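Local coordinates for cobalamin biosynthesis protein CobN (Mycobacterium tuberculosis, PDB 7C6O) that probably serves as the large, catalytic subunit of cobaltochelatase, the enzyme that inserts cobalt into the corrin ring during cobalamin biosynthesis, at residues Thr781-Ala784 with Asp785-Ala788. Residues are numbered along the deposited sequence; the frame is centred on the assembly and turned at random.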
loop_
_atom_site.group_PDB
_atom_site.type_symbol
_atom_site.label_atom_id
_atom_site.label_comp_id
_atom_site.label_asym_id
_atom_site.label_seq_id
_atom_site.Cartn_x
_atom_site.Cartn_y
_atom_site.Cartn_z
ATOM N N THR A 781 -21.350 30.156 -18.750
ATOM C CA THR A 781 -21.306 29.466 -20.030
ATOM C C THR A 781 -22.698 28.988 -20.414
ATOM O O THR A 781 -23.460 28.516 -19.565
ATOM C CB THR A 781 -20.336 28.276 -19.994
ATOM O OG1 THR A 781 -20.408 27.558 -21.232
ATOM C CG2 THR A 781 -20.674 27.332 -18.843
ATOM N N GLY A 782 -23.021 29.120 -21.699
ATOM C CA GLY A 782 -24.211 28.519 -22.260
ATOM C C GLY A 782 -24.072 27.052 -22.578
ATOM O O GLY A 782 -25.032 26.420 -23.029
ATOM N N ASN A 783 -22.883 26.496 -22.357
ATOM C CA ASN A 783 -22.626 25.073 -22.538
ATOM C C ASN A 783 -23.116 24.339 -21.296
ATOM O O ASN A 783 -22.551 24.501 -20.209
ATOM C CB ASN A 783 -21.136 24.837 -22.779
ATOM C CG ASN A 783 -20.825 23.427 -23.250
ATOM O OD1 ASN A 783 -21.373 22.448 -22.743
ATOM N ND2 ASN A 783 -19.933 23.321 -24.229
ATOM N N ALA A 784 -24.173 23.537 -21.455
ATOM C CA ALA A 784 -24.759 22.844 -20.311
ATOM C C ALA A 784 -23.771 21.869 -19.686
ATOM O O ALA A 784 -23.670 21.779 -18.458
ATOM C CB ALA A 784 -26.034 22.116 -20.734
ATOM N N ASP A 785 -23.034 21.128 -20.517
ATOM C CA ASP A 785 -22.054 20.182 -19.993
ATOM C C ASP A 785 -20.935 20.905 -19.255
ATOM O O ASP A 785 -20.534 20.498 -18.158
ATOM C CB ASP A 785 -21.492 19.327 -21.129
ATOM C CG ASP A 785 -22.485 18.298 -21.630
ATOM O OD1 ASP A 785 -23.222 17.731 -20.796
ATOM O OD2 ASP A 785 -22.530 18.057 -22.855
ATOM N N ALA A 786 -20.419 21.987 -19.844
ATOM C CA ALA A 786 -19.358 22.745 -19.188
ATOM C C ALA A 786 -19.845 23.360 -17.882
ATOM O O ALA A 786 -19.098 23.415 -16.898
ATOM C CB ALA A 786 -18.825 23.828 -20.126
ATOM N N ALA A 787 -21.096 23.825 -17.851
ATOM C CA ALA A 787 -21.637 24.384 -16.617
ATOM C C ALA A 787 -21.763 23.322 -15.532
ATOM O O ALA A 787 -21.564 23.621 -14.347
ATOM C CB ALA A 787 -22.990 25.043 -16.885
ATOM N N ALA A 788 -22.085 22.084 -15.912
ATOM C CA ALA A 788 -22.163 21.009 -14.928
ATOM C C ALA A 788 -20.791 20.701 -14.341
ATOM O O ALA A 788 -20.678 20.371 -13.154
ATOM C CB ALA A 788 -22.771 19.759 -15.559
#
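The flat carboxamide of Asn783 turns one face to Ala786: CB of Ala786 lies 3.7 Å from CG of Asn783, and the backbone N of Ala786 meets the amide from above its plane. Asp785 N, by contrast, lies near the amide plane, 3.1 Å from OD1 of Asn783. Asn783 is the N-cap of helix 784-801: its side chain, placed just before the helix, accepts a capping bond from a backbone N-H of the first turn. With CG anti to the backbone N (chi1 -168°), the side chain of Asn783 folds forward onto the first turn, and OD1 takes the bond from Ala786 N at 3.1 Å. The N-H points almost straight at the oxygen (167°), yet the donor stands 60° out of the carbonyl plane. At the other end of the amide, ND2 makes a weak hydrogen bond to Ala739 O, while Leu740 packs against both Asn783 and Ala786. Regular helical bonding starts at once, with Ala787 N donating to Asn783 O at 2.9 Å.

The link from helix 776-780 has a turn of its own: Thr781 forms an ST turn, its OG1 accepting from Asn783 N at 2.9 Å. Its other branch, the methyl CG2, rests 3.8 Å from CB of Ala787.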